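PDB 4GT6: cell surface protein from Faecalibacterium prausnitzii A2-165, which is of unknown function but, through an extracellular region of BspA-type leucine-rich repeats, probably binds other proteins at the bacterial surface. Local coordinates for residues 316-321 with 328-333; 339-344 with 351-356; 288-293 with 305-310; 254-259 with 270-275; 223-228 with 245-250. One frame throughout, in Å; residues are numbered along the deposited sequence. Where two conformers were deposited one is given.

Contact 1. Residues 316-321 with 328-333. With NA (sodium ion), chain R.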
# COMPACT_ATOMS: atom_id res chain seq x y z
N ILE A 316 -15.62 -3.04 26.88
CA ILE A 316 -16.19 -3.40 25.59
C ILE A 316 -17.18 -4.56 25.79
O ILE A 316 -16.92 -5.48 26.57
CB ILE A 316 -15.11 -3.69 24.49
CG1 ILE A 316 -15.74 -3.81 23.08
CG2 ILE A 316 -14.21 -4.87 24.83
CD1 ILE A 316 -14.81 -3.54 21.94
N ASP A 317 -18.33 -4.48 25.11
CA ASP A 317 -19.37 -5.50 25.16
C ASP A 317 -19.43 -6.18 23.80
O ASP A 317 -19.80 -5.54 22.81
CB ASP A 317 -20.72 -4.86 25.53
CG ASP A 317 -20.75 -4.39 26.97
OD1 ASP A 317 -20.27 -3.27 27.24
OD2 ASP A 317 -21.19 -5.17 27.83
N ILE A 318 -18.99 -7.43 23.73
CA ILE A 318 -18.98 -8.19 22.47
C ILE A 318 -20.43 -8.66 22.22
O ILE A 318 -21.02 -9.25 23.13
CB ILE A 318 -17.95 -9.36 22.52
CG1 ILE A 318 -16.49 -8.90 22.82
CG2 ILE A 318 -18.04 -10.27 21.30
CD1 ILE A 318 -15.98 -7.70 22.08
N PRO A 319 -21.02 -8.35 21.04
CA PRO A 319 -22.43 -8.70 20.84
C PRO A 319 -22.70 -10.20 20.73
O PRO A 319 -21.87 -10.95 20.22
CB PRO A 319 -22.79 -7.99 19.51
CG PRO A 319 -21.51 -7.85 18.79
CD PRO A 319 -20.46 -7.64 19.87
N GLU A 320 -23.89 -10.61 21.17
CA GLU A 320 -24.41 -11.97 21.03
C GLU A 320 -24.36 -12.33 19.54
O GLU A 320 -24.68 -11.48 18.71
CB GLU A 320 -25.87 -12.00 21.54
CG GLU A 320 -26.46 -13.40 21.62
CD GLU A 320 -25.65 -14.33 22.51
OE1 GLU A 320 -25.42 -13.96 23.68
OE2 GLU A 320 -25.17 -15.37 22.00
N GLY A 321 -23.90 -13.53 19.19
CA GLY A 321 -23.79 -13.88 17.78
C GLY A 321 -22.36 -13.89 17.26
O GLY A 321 -22.09 -14.50 16.22
N ASP A 328 -4.79 -11.64 17.99
CA ASP A 328 -4.44 -10.25 18.29
C ASP A 328 -5.64 -9.27 18.24
O ASP A 328 -5.40 -8.07 18.17
CB ASP A 328 -3.35 -9.77 17.30
CG ASP A 328 -1.99 -10.42 17.45
OD1 ASP A 328 -1.73 -11.01 18.53
OD2 ASP A 328 -1.17 -10.29 16.52
N ALA A 329 -6.90 -9.74 18.32
CA ALA A 329 -8.07 -8.86 18.25
C ALA A 329 -7.99 -7.67 19.24
O ALA A 329 -8.40 -6.57 18.88
CB ALA A 329 -9.35 -9.63 18.48
N PHE A 330 -7.46 -7.89 20.45
CA PHE A 330 -7.30 -6.82 21.45
C PHE A 330 -5.85 -6.73 21.93
O PHE A 330 -5.61 -6.25 23.04
CB PHE A 330 -8.24 -7.04 22.65
CG PHE A 330 -9.70 -6.92 22.27
CD1 PHE A 330 -10.34 -5.68 22.27
CD2 PHE A 330 -10.41 -8.04 21.83
CE1 PHE A 330 -11.68 -5.57 21.92
CE2 PHE A 330 -11.75 -7.92 21.46
CZ PHE A 330 -12.39 -6.70 21.53
N ALA A 331 -4.88 -7.17 21.11
CA ALA A 331 -3.47 -7.17 21.52
C ALA A 331 -2.97 -5.75 21.79
O ALA A 331 -3.12 -4.87 20.94
CB ALA A 331 -2.60 -7.83 20.46
N GLY A 332 -2.39 -5.56 22.97
CA GLY A 332 -1.84 -4.26 23.36
C GLY A 332 -2.86 -3.25 23.86
O GLY A 332 -2.52 -2.08 24.02
N CYS A 333 -4.10 -3.70 24.17
CA CYS A 333 -5.12 -2.82 24.75
C CYS A 333 -4.84 -2.76 26.26
O CYS A 333 -5.55 -3.36 27.08
CB CYS A 333 -6.52 -3.32 24.42
SG CYS A 333 -6.93 -3.20 22.66
NA NA R . -25.42 -10.40 16.74
O HOH W 1 -24.52 -11.98 15.11
O HOH W 2 -27.46 -11.74 16.91
O HOH W 3 -23.38 -9.11 16.24
O HOH W 4 -26.27 -8.93 18.47
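Apolar contact carries this meeting: the far end of the Phe330 ring reaches Ile316 and Ile318, which both point inward from strand 315-317 and the turn that follows it. Ile316 CD1 sits at the ring edge, close to its plane, 3.7 Å from Phe330 CE1. Its other branch, Ile316 CG2, approaches the same carbon to 3.9 Å; CG1 lies anti to the backbone N (chi1 -169°), which puts CG2 between the N and the carbonyl carbon and brings both methyls to the ring. Ile318 CD1 comes in obliquely, 3.8 Å from Phe330 CZ. A valine in place of Ile316 would lack CD1 and is likely to leave the CE1 corner of Phe330 without its in-plane neighbour.

Hydrogen bonds act within 328-333, where they shape the loop that presents the ring. Ala331 N binds Asp328 O at 3.1 Å, closing a type I turn, and Cys333 N binds Phe330 O at 3.2 Å, closing a type II turn with Gly332 third at positive phi.

Metal coordination occupies the outer end of 316-321. Glu320 O binds the sodium ion at 2.4 Å, and four waters and Ser297 O complete six oxygen ligands.

In the BspA-type leucine-rich repeat, strand 315-317 runs parallel to 338-341, whose Ile339 packs on both isoleucines and on Phe330. Leu302 of strand 301-302 touches Ile318 and Phe330, and the Phe353 ring lies almost parallel to that of Phe330.

Contact 2. Residues 339-344 with 351-356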
# COMPACT_ATOMS: atom_id res chain seq x y z
N ILE A 339 -14.47 -6.82 29.79
CA ILE A 339 -14.95 -7.33 28.51
C ILE A 339 -16.10 -8.29 28.76
O ILE A 339 -15.99 -9.19 29.59
CB ILE A 339 -13.84 -7.94 27.59
CG1 ILE A 339 -14.46 -8.39 26.22
CG2 ILE A 339 -13.08 -9.08 28.28
CD1 ILE A 339 -13.57 -8.28 25.05
N ALA A 340 -17.22 -8.07 28.07
CA ALA A 340 -18.37 -8.97 28.15
C ALA A 340 -18.31 -9.90 26.94
O ALA A 340 -18.27 -9.42 25.81
CB ALA A 340 -19.68 -8.19 28.20
N ILE A 341 -18.20 -11.21 27.18
CA ILE A 341 -18.10 -12.22 26.13
C ILE A 341 -19.38 -13.09 26.11
O ILE A 341 -19.69 -13.73 27.12
CB ILE A 341 -16.81 -13.08 26.32
CG1 ILE A 341 -15.54 -12.19 26.19
CG2 ILE A 341 -16.80 -14.27 25.33
CD1 ILE A 341 -14.22 -12.82 26.60
N PRO A 342 -20.12 -13.12 24.97
CA PRO A 342 -21.33 -13.96 24.92
C PRO A 342 -20.96 -15.44 24.78
O PRO A 342 -19.87 -15.77 24.30
CB PRO A 342 -22.05 -13.43 23.68
CG PRO A 342 -20.95 -12.97 22.77
CD PRO A 342 -19.88 -12.42 23.69
N SER A 343 -21.90 -16.33 25.15
CA SER A 343 -21.67 -17.78 25.10
C SER A 343 -21.59 -18.30 23.65
O SER A 343 -21.12 -19.42 23.44
CB SER A 343 -22.74 -18.54 25.89
OG SER A 343 -24.02 -18.27 25.36
N SER A 344 -21.97 -17.47 22.64
CA SER A 344 -21.82 -17.84 21.23
C SER A 344 -20.32 -17.90 20.81
O SER A 344 -20.01 -18.56 19.82
CB SER A 344 -22.58 -16.87 20.33
OG SER A 344 -22.09 -15.54 20.47
N SER A 351 -3.48 -15.13 21.82
CA SER A 351 -2.98 -13.81 21.39
C SER A 351 -4.08 -12.73 21.35
O SER A 351 -3.74 -11.54 21.34
CB SER A 351 -2.32 -13.91 20.03
OG SER A 351 -3.33 -14.11 19.05
N ALA A 352 -5.37 -13.12 21.34
CA ALA A 352 -6.47 -12.14 21.25
C ALA A 352 -6.44 -11.13 22.41
O ALA A 352 -6.74 -9.96 22.20
CB ALA A 352 -7.81 -12.86 21.21
N PHE A 353 -6.01 -11.56 23.61
CA PHE A 353 -5.95 -10.67 24.76
C PHE A 353 -4.52 -10.56 25.31
O PHE A 353 -4.33 -10.32 26.50
CB PHE A 353 -6.95 -11.13 25.84
CG PHE A 353 -8.38 -10.95 25.38
CD1 PHE A 353 -8.99 -9.70 25.41
CD2 PHE A 353 -9.10 -12.02 24.85
CE1 PHE A 353 -10.29 -9.52 24.95
CE2 PHE A 353 -10.40 -11.84 24.38
CZ PHE A 353 -10.98 -10.59 24.42
N SER A 354 -3.51 -10.66 24.41
CA SER A 354 -2.10 -10.54 24.79
C SER A 354 -1.79 -9.09 25.13
O SER A 354 -2.38 -8.18 24.54
CB SER A 354 -1.18 -11.05 23.68
OG SER A 354 -1.42 -10.39 22.45
N ASN A 355 -0.90 -8.86 26.11
CA ASN A 355 -0.50 -7.53 26.59
C ASN A 355 -1.72 -6.65 26.96
O ASN A 355 -1.81 -5.48 26.57
CB ASN A 355 0.40 -6.81 25.56
CG ASN A 355 1.76 -7.45 25.40
OD1 ASN A 355 2.08 -8.01 24.35
ND2 ASN A 355 2.60 -7.34 26.42
N CYS A 356 -2.68 -7.26 27.67
CA CYS A 356 -3.88 -6.63 28.22
C CYS A 356 -3.74 -6.70 29.75
O CYS A 356 -4.46 -7.44 30.43
CB CYS A 356 -5.15 -7.32 27.71
SG CYS A 356 -5.57 -6.90 26.00
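Ser351 O is gripped twice by one residue: Ser354 OG binds it at 2.8 Å and Ser354 N at 3.2 Å. Both donors arrive from the same face of its carbonyl plane, the hydroxyl tilted 22° from it. The torsion of Ser354 (chi1 56°) folds OG back toward Ser351 O to make this possible. The double grip ties down the backbone on either side of Phe353, the residue that faces strand 338-341. Ser351 OG is engaged by Asp327 OD1 and Asp328 N, so the loop is also fastened to the preceding one.

Phe353 spans the interior to meet Ile339 coming from the opposite direction. Ile339 CD1 stands at the ring edge near its plane, 3.5 Å from both Phe353 CE1 and Phe353 CZ, so that the methyl straddles one C-C bond of the rim in a tight fit. With CG1 anti to the backbone N (chi1 -177°), the isoleucine turns its longer branch toward the ring. A strand on one side and a loop carrying an inward phenylalanine on the other make up one coil of this BspA-type leucine-rich repeat solenoid. Ile341, two residues along the strand, makes a looser, oblique approach, with its CD1 4.5 Å from Phe353 CZ.

Beyond the ring, Ile339 and Ile341 both pack on Ile362 of strand 361-364. Ile341 also touches Trp371 of helix 368-372. At the far end of 339-344, Ser344 OG bonds to Gly321 N and Ile322 O.

Contact 3. Residues 288-293 with 305-310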
# COMPACT_ATOMS: atom_id res chain seq x y z
N PRO A 288 -5.61 5.20 19.12
CA PRO A 288 -5.29 5.40 20.54
C PRO A 288 -6.29 6.22 21.35
O PRO A 288 -6.14 6.29 22.56
CB PRO A 288 -3.93 6.12 20.51
CG PRO A 288 -3.87 6.77 19.21
CD PRO A 288 -4.68 5.97 18.25
N ALA A 289 -7.28 6.86 20.70
CA ALA A 289 -8.30 7.64 21.42
C ALA A 289 -9.64 6.89 21.47
O ALA A 289 -10.56 7.37 22.13
CB ALA A 289 -8.48 9.00 20.78
N LEU A 290 -9.73 5.73 20.81
CA LEU A 290 -10.98 4.96 20.70
C LEU A 290 -11.41 4.41 22.05
O LEU A 290 -10.69 3.62 22.66
CB LEU A 290 -10.87 3.87 19.63
CG LEU A 290 -12.18 3.13 19.25
CD1 LEU A 290 -13.26 4.11 18.71
CD2 LEU A 290 -11.91 2.03 18.22
N GLN A 291 -12.60 4.85 22.51
CA GLN A 291 -13.11 4.41 23.81
C GLN A 291 -14.46 3.73 23.73
O GLN A 291 -14.76 2.90 24.59
CB GLN A 291 -13.23 5.61 24.76
CG GLN A 291 -11.90 6.05 25.36
CD GLN A 291 -12.12 7.03 26.48
OE1 GLN A 291 -12.00 8.25 26.30
NE2 GLN A 291 -12.46 6.52 27.65
N ASP A 292 -15.31 4.12 22.77
CA ASP A 292 -16.66 3.53 22.68
C ASP A 292 -16.94 2.97 21.31
O ASP A 292 -16.68 3.63 20.30
CB ASP A 292 -17.71 4.61 23.01
CG ASP A 292 -17.59 5.15 24.43
OD1 ASP A 292 -17.72 4.35 25.38
OD2 ASP A 292 -17.40 6.37 24.58
N ILE A 293 -17.42 1.73 21.28
CA ILE A 293 -17.77 1.04 20.05
C ILE A 293 -19.17 0.45 20.20
O ILE A 293 -19.40 -0.29 21.15
CB ILE A 293 -16.74 -0.08 19.68
CG1 ILE A 293 -15.32 0.48 19.51
CG2 ILE A 293 -17.18 -0.85 18.40
CD1 ILE A 293 -14.33 -0.17 20.37
N SER A 305 -6.49 -8.75 14.66
CA SER A 305 -5.98 -7.41 15.03
C SER A 305 -7.04 -6.30 14.95
O SER A 305 -6.65 -5.13 14.83
CB SER A 305 -4.81 -7.03 14.13
OG SER A 305 -3.75 -7.97 14.14
N VAL A 306 -8.34 -6.63 15.04
CA VAL A 306 -9.41 -5.63 14.82
C VAL A 306 -9.24 -4.37 15.73
O VAL A 306 -9.38 -3.26 15.22
CB VAL A 306 -10.85 -6.21 14.89
CG1 VAL A 306 -11.15 -6.91 16.22
CG2 VAL A 306 -11.91 -5.16 14.53
N PHE A 307 -8.92 -4.54 17.01
CA PHE A 307 -8.71 -3.44 17.95
C PHE A 307 -7.31 -3.50 18.56
O PHE A 307 -7.09 -2.94 19.63
CB PHE A 307 -9.78 -3.46 19.07
CG PHE A 307 -11.17 -3.28 18.53
CD1 PHE A 307 -11.58 -2.07 17.98
CD2 PHE A 307 -12.09 -4.33 18.58
CE1 PHE A 307 -12.87 -1.91 17.46
CE2 PHE A 307 -13.38 -4.17 18.06
CZ PHE A 307 -13.76 -2.97 17.50
N ALA A 308 -6.35 -4.12 17.87
CA ALA A 308 -4.98 -4.17 18.36
C ALA A 308 -4.43 -2.73 18.54
O ALA A 308 -4.66 -1.87 17.68
CB ALA A 308 -4.10 -4.97 17.39
N GLY A 309 -3.79 -2.47 19.68
CA GLY A 309 -3.20 -1.17 19.99
C GLY A 309 -4.20 -0.06 20.33
O GLY A 309 -3.85 1.12 20.28
N CYS A 310 -5.44 -0.44 20.67
CA CYS A 310 -6.43 0.56 21.06
C CYS A 310 -6.26 0.78 22.57
O CYS A 310 -6.99 0.25 23.41
CB CYS A 310 -7.84 0.14 20.66
SG CYS A 310 -8.13 0.26 18.87
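Ile293 and Phe307 approach from opposite directions, while Leu290 and Phe307 cross obliquely, so the two aliphatic side chains reach the ring by different routes. Ile293 has the closer hold: its CD1 lies 3.7 Å from Phe307 CE1, and its second branch, CG2, comes within 4.1 Å of Phe307 CZ. Leu290, with CG anti to the backbone N (chi1 -171°), sends CD2 to 4.1 Å from Phe307 CD1. Both Ile293 CD1 and Leu290 CD2 come at the ring on a slant. The same leucine methyl is 4.2 Å from Cys310 SG, bridging the ring and the thiol. One face of the ring is covered from within its own loop by Val306 CG2, 3.9 Å above the plane and offset toward the rim. A serine in place of Phe307 would probably leave Ile293 CD1 and Leu290 CD2 facing a gap, with a hydroxyl set in an apolar interior.

Overlapping type I and type II turns, 305-308 and 307-310, hold the loop. The Phe307 ring meets Phe284 before it and Phe330 after it, a run of inward phenylalanines, one from each coil, resembling the phenylalanine spine of leucine-rich repeat proteins.

Contact 4. Residues 254-259 with 270-275. With EDO (1,2-ethanediol), chain I; EDO (1,2-ethanediol), chain L; EDO (1,2-ethanediol), chain B.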
# COMPACT_ATOMS: atom_id res chain seq x y z
N ALA A 254 -22.39 -2.32 4.16
CA ALA A 254 -22.47 -3.76 4.44
C ALA A 254 -21.18 -4.31 5.03
O ALA A 254 -21.18 -5.40 5.61
CB ALA A 254 -22.78 -4.50 3.15
N ARG A 255 -20.08 -3.58 4.87
CA ARG A 255 -18.77 -4.07 5.30
C ARG A 255 -17.85 -2.92 5.68
O ARG A 255 -17.86 -1.88 5.03
CB ARG A 255 -18.15 -4.87 4.12
CG ARG A 255 -16.63 -5.22 4.29
CD ARG A 255 -16.21 -6.46 3.55
NE ARG A 255 -14.77 -6.73 3.70
CZ ARG A 255 -14.24 -7.61 4.55
NH1 ARG A 255 -15.01 -8.29 5.39
NH2 ARG A 255 -12.92 -7.80 4.58
N ILE A 256 -17.04 -3.14 6.72
CA ILE A 256 -15.94 -2.26 7.08
C ILE A 256 -14.72 -3.01 6.56
O ILE A 256 -14.41 -4.08 7.08
CB ILE A 256 -15.84 -1.92 8.60
CG1 ILE A 256 -17.12 -1.27 9.13
CG2 ILE A 256 -14.62 -1.01 8.85
CD1 ILE A 256 -17.28 -1.43 10.67
N GLU A 257 -14.08 -2.49 5.50
CA GLU A 257 -12.98 -3.19 4.85
C GLU A 257 -11.70 -3.17 5.75
O GLU A 257 -11.62 -2.43 6.74
CB GLU A 257 -12.74 -2.63 3.43
CG GLU A 257 -11.91 -3.51 2.50
CD GLU A 257 -12.28 -4.99 2.52
OE1 GLU A 257 -13.31 -5.34 1.91
OE2 GLU A 257 -11.60 -5.76 3.23
N THR A 258 -10.76 -4.07 5.45
CA THR A 258 -9.53 -4.22 6.21
C THR A 258 -8.81 -2.87 6.35
O THR A 258 -8.73 -2.10 5.39
CB THR A 258 -8.63 -5.32 5.59
OG1 THR A 258 -7.45 -5.48 6.39
CG2 THR A 258 -8.22 -5.02 4.15
N HIS A 259 -8.35 -2.57 7.58
CA HIS A 259 -7.61 -1.34 7.95
C HIS A 259 -8.36 -0.03 7.57
O HIS A 259 -7.72 1.01 7.42
CB HIS A 259 -6.19 -1.39 7.31
CG HIS A 259 -5.41 -2.58 7.77
ND1 HIS A 259 -5.13 -3.64 6.93
CD2 HIS A 259 -4.91 -2.86 9.00
CE1 HIS A 259 -4.47 -4.53 7.67
NE2 HIS A 259 -4.29 -4.09 8.92
N VAL A 270 -17.26 5.12 17.88
CA VAL A 270 -17.74 4.69 16.56
C VAL A 270 -19.06 3.92 16.74
O VAL A 270 -19.22 3.19 17.72
CB VAL A 270 -16.68 3.90 15.74
CG1 VAL A 270 -16.29 2.58 16.41
CG2 VAL A 270 -17.13 3.67 14.28
N LYS A 271 -20.01 4.12 15.79
CA LYS A 271 -21.29 3.42 15.82
C LYS A 271 -21.49 2.73 14.48
O LYS A 271 -21.26 3.34 13.43
CB LYS A 271 -22.45 4.36 16.16
CG LYS A 271 -22.37 4.80 17.62
CD LYS A 271 -23.43 5.80 18.05
CE LYS A 271 -23.18 6.28 19.46
NZ LYS A 271 -23.13 5.16 20.44
N MSE A 272 -21.83 1.43 14.51
CA MSE A 272 -22.06 0.62 13.30
C MSE A 272 -23.54 0.40 13.11
O MSE A 272 -24.19 0.00 14.07
CB MSE A 272 -21.42 -0.78 13.42
CG MSE A 272 -19.97 -0.80 13.58
SE MSE A 272 -19.49 -2.67 13.59
CE MSE A 272 -17.92 -2.32 14.69
N PRO A 273 -24.06 0.52 11.86
CA PRO A 273 -25.46 0.15 11.61
C PRO A 273 -25.57 -1.38 11.54
O PRO A 273 -24.56 -2.06 11.26
CB PRO A 273 -25.74 0.80 10.25
CG PRO A 273 -24.43 0.69 9.52
CD PRO A 273 -23.37 0.90 10.60
N ASP A 274 -26.80 -1.91 11.67
CA ASP A 274 -27.01 -3.36 11.59
C ASP A 274 -26.85 -3.88 10.15
O ASP A 274 -26.75 -5.10 9.96
CB ASP A 274 -28.35 -3.77 12.19
CG ASP A 274 -28.44 -3.53 13.70
OD1 ASP A 274 -27.38 -3.53 14.37
OD2 ASP A 274 -29.57 -3.37 14.20
N SER A 275 -26.74 -2.97 9.15
CA SER A 275 -26.48 -3.39 7.76
C SER A 275 -25.04 -3.92 7.64
O SER A 275 -24.76 -4.66 6.69
CB SER A 275 -26.73 -2.24 6.77
OG SER A 275 -25.94 -1.09 7.02
C1 EDO I . -26.34 -0.94 16.58
O1 EDO I . -26.50 -1.07 15.17
C2 EDO I . -27.39 -1.82 17.32
O2 EDO I . -27.15 -3.19 17.06
C1 EDO L . -5.17 -8.21 4.76
O1 EDO L . -5.53 -6.98 5.37
C2 EDO L . -6.38 -9.03 4.30
O2 EDO L . -6.91 -8.46 3.13
C1 EDO B . -10.75 -10.40 6.47
O1 EDO B . -10.34 -9.08 6.10
C2 EDO B . -12.05 -10.38 7.30
O2 EDO B . -13.19 -10.43 6.46
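The backbones draw closest where Ala254 CA points its hydrogen at Ser275 O, a nearly straight CA-H...O contact of 3.3 Å, the touching parts running 148° apart. Deeper inside, Ile256 and Met272, present as selenomethionine, cross at about a right angle. Ile256 CD1 rests 3.9 Å from Met272 SE and 4.0 Å from Met272 CG, across the extended Met272 chain. This apolar pair links two faces of the leucine-rich repeat solenoid, since strand 253-256 belongs to a mixed sheet and strand 269-271 to a separate parallel one.

Polar groups line the outer side of 254-259. Arg255 grips Glu257 side-on, NE to OE1 at 2.7 Å and NH2 to OE2 at 2.8 Å, a salt bridge between residues on the same side of the chain. Thr258 N adds a bond of 2.9 Å to Glu257 OE2, from the same face of the carboxylate as Arg255 NH2, fixing how that group is turned. Arg255 NH1 also reaches Ser278 OG and an ethanediol, probably from the crystallisation liquor. On the other segment, Ser275 OG bonds to Val253 O and Gly252 N, while Asp274 OD1 takes a bond from Ser297 N and one from the O2 hydroxyl of another ethanediol.

Contact 5. Residues 223-228 with 245-250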
# COMPACT_ATOMS: atom_id res chain seq x y z
N VAL A 223 -15.32 10.32 3.62
CA VAL A 223 -14.96 8.93 3.91
C VAL A 223 -15.01 8.22 2.57
O VAL A 223 -15.92 8.48 1.79
CB VAL A 223 -15.92 8.29 4.96
CG1 VAL A 223 -15.62 6.81 5.16
CG2 VAL A 223 -15.85 9.03 6.30
N LEU A 224 -14.02 7.34 2.28
CA LEU A 224 -14.03 6.66 0.99
C LEU A 224 -14.76 5.33 1.10
O LEU A 224 -14.49 4.53 2.00
CB LEU A 224 -12.58 6.42 0.50
CG LEU A 224 -12.44 5.92 -0.95
CD1 LEU A 224 -12.97 6.95 -1.98
CD2 LEU A 224 -10.95 5.61 -1.24
N TYR A 225 -15.65 5.09 0.13
CA TYR A 225 -16.44 3.87 0.03
C TYR A 225 -16.24 3.21 -1.31
O TYR A 225 -15.84 3.87 -2.28
CB TYR A 225 -17.96 4.17 0.19
CG TYR A 225 -18.33 4.72 1.55
CD1 TYR A 225 -18.29 6.08 1.81
CD2 TYR A 225 -18.69 3.86 2.59
CE1 TYR A 225 -18.56 6.59 3.09
CE2 TYR A 225 -18.98 4.35 3.87
CZ TYR A 225 -18.93 5.72 4.11
OH TYR A 225 -19.20 6.21 5.36
N GLU A 226 -16.61 1.93 -1.39
CA GLU A 226 -16.75 1.16 -2.62
C GLU A 226 -18.24 0.90 -2.76
O GLU A 226 -18.84 0.35 -1.84
CB GLU A 226 -15.98 -0.17 -2.55
CG GLU A 226 -16.20 -1.05 -3.78
CD GLU A 226 -15.41 -2.33 -3.68
OE1 GLU A 226 -14.18 -2.29 -3.92
OE2 GLU A 226 -15.99 -3.33 -3.21
N LYS A 227 -18.82 1.28 -3.88
CA LYS A 227 -20.23 1.06 -4.09
C LYS A 227 -20.40 -0.09 -5.06
O LYS A 227 -19.87 -0.03 -6.16
CB LYS A 227 -20.92 2.33 -4.60
CG LYS A 227 -22.44 2.17 -4.69
CD LYS A 227 -23.09 3.40 -5.26
CE LYS A 227 -24.60 3.21 -5.33
NZ LYS A 227 -25.25 4.38 -5.97
N SER A 228 -21.14 -1.12 -4.65
CA SER A 228 -21.42 -2.27 -5.50
C SER A 228 -22.63 -2.00 -6.41
O SER A 228 -23.46 -1.13 -6.11
CB SER A 228 -21.68 -3.50 -4.64
OG SER A 228 -20.48 -3.87 -3.98
N PRO A 245 -14.57 13.65 17.22
CA PRO A 245 -14.49 12.62 18.27
C PRO A 245 -15.41 11.43 18.00
O PRO A 245 -15.14 10.37 18.51
CB PRO A 245 -14.92 13.36 19.55
CG PRO A 245 -14.82 14.79 19.23
CD PRO A 245 -15.10 14.92 17.77
N ALA A 246 -16.50 11.63 17.24
CA ALA A 246 -17.45 10.54 16.98
C ALA A 246 -17.74 10.37 15.50
O ALA A 246 -17.73 11.34 14.73
CB ALA A 246 -18.76 10.80 17.72
N PHE A 247 -18.05 9.13 15.11
CA PHE A 247 -18.47 8.85 13.74
C PHE A 247 -19.52 7.77 13.77
O PHE A 247 -19.39 6.81 14.51
CB PHE A 247 -17.29 8.45 12.82
CG PHE A 247 -17.72 8.22 11.38
CD1 PHE A 247 -18.18 9.27 10.59
CD2 PHE A 247 -17.68 6.94 10.83
CE1 PHE A 247 -18.59 9.05 9.27
CE2 PHE A 247 -18.05 6.73 9.49
CZ PHE A 247 -18.52 7.78 8.73
N LYS A 248 -20.59 7.95 13.00
CA LYS A 248 -21.63 6.93 12.84
C LYS A 248 -21.54 6.43 11.41
O LYS A 248 -21.74 7.20 10.46
CB LYS A 248 -23.04 7.46 13.16
CG LYS A 248 -24.13 6.38 13.01
CD LYS A 248 -25.54 6.89 13.40
CE LYS A 248 -26.21 7.76 12.33
NZ LYS A 248 -27.37 8.52 12.93
N ILE A 249 -21.25 5.15 11.25
CA ILE A 249 -21.17 4.55 9.91
C ILE A 249 -22.60 4.56 9.32
O ILE A 249 -23.54 4.11 9.98
CB ILE A 249 -20.56 3.13 9.98
CG1 ILE A 249 -19.07 3.22 10.44
CG2 ILE A 249 -20.69 2.41 8.61
CD1 ILE A 249 -18.48 1.86 10.89
N PRO A 250 -22.80 5.07 8.09
CA PRO A 250 -24.17 5.15 7.55
C PRO A 250 -24.84 3.82 7.34
O PRO A 250 -24.22 2.82 6.94
CB PRO A 250 -24.00 5.85 6.20
CG PRO A 250 -22.68 6.54 6.26
CD PRO A 250 -21.82 5.73 7.20
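Tyr225 places CG opposite its carbonyl carbon (chi1 -64°), whereas Phe247 places CG opposite its backbone N (chi1 -178°), and these two turns direct a phenol and a phenyl ring into the same interior space. The Tyr225 hydroxyl arrives at the edge of the Phe247 ring, near its plane, with OH 3.8 Å from Phe247 CZ. Val223, two residues before the tyrosine, reaches that carbon from another direction: its CG2 stands 3.8 Å from Phe247 CZ, oblique to the ring. The tip of the phenyl is thus shared between a methyl and an oxygen.

Pro250 comes at the tyrosine from the opposite direction, oblique to its ring. Its CD lies 3.2 Å from Tyr225 OH and its CG 3.6 Å from the same oxygen, while the ring carbon Tyr225 CZ stays 4.2 Å from Pro250 CD. Tyr225 also leans on Leu235 and Val253, which lie in the two middle strands of the mixed sheet that 224-227 borders. Phe247, from an edge strand of the parallel sheet, has Tyr238 as a further ring neighbour, the planes steeply inclined.

No hydrogen bond joins the two segments, and packing does the work. Yet the phenol oxygen faces C-H groups of a ring edge and of a proline carbon next to nitrogen, both slightly positive, so weak electrostatic attraction probably adds to the dispersion contact between the two sheets.

From the N terminus the contacts come in the order 5, 4, 3, 1, 2, each closing its loop before the next opens, so none nests in or crosses another. Contact 5 joins strand 224-227 to strand 246-248, and contact 4 joins 253-256 to 269-271, the neighbour of 246-248. Strand 269-271 then pairs with 292-294, leading to contact 3. Contacts 3, 1 and 2 each close a strand onto a later loop, and those loops are laced together by backbone bonds: Ala329 O with Phe307 N, Phe330 N with Ala352 O. Strands 315-317 and 338-341 pair likewise. The solenoid thus advances coil by coil, and contacts 2 and 5 end about 27 Å apart, centre to centre.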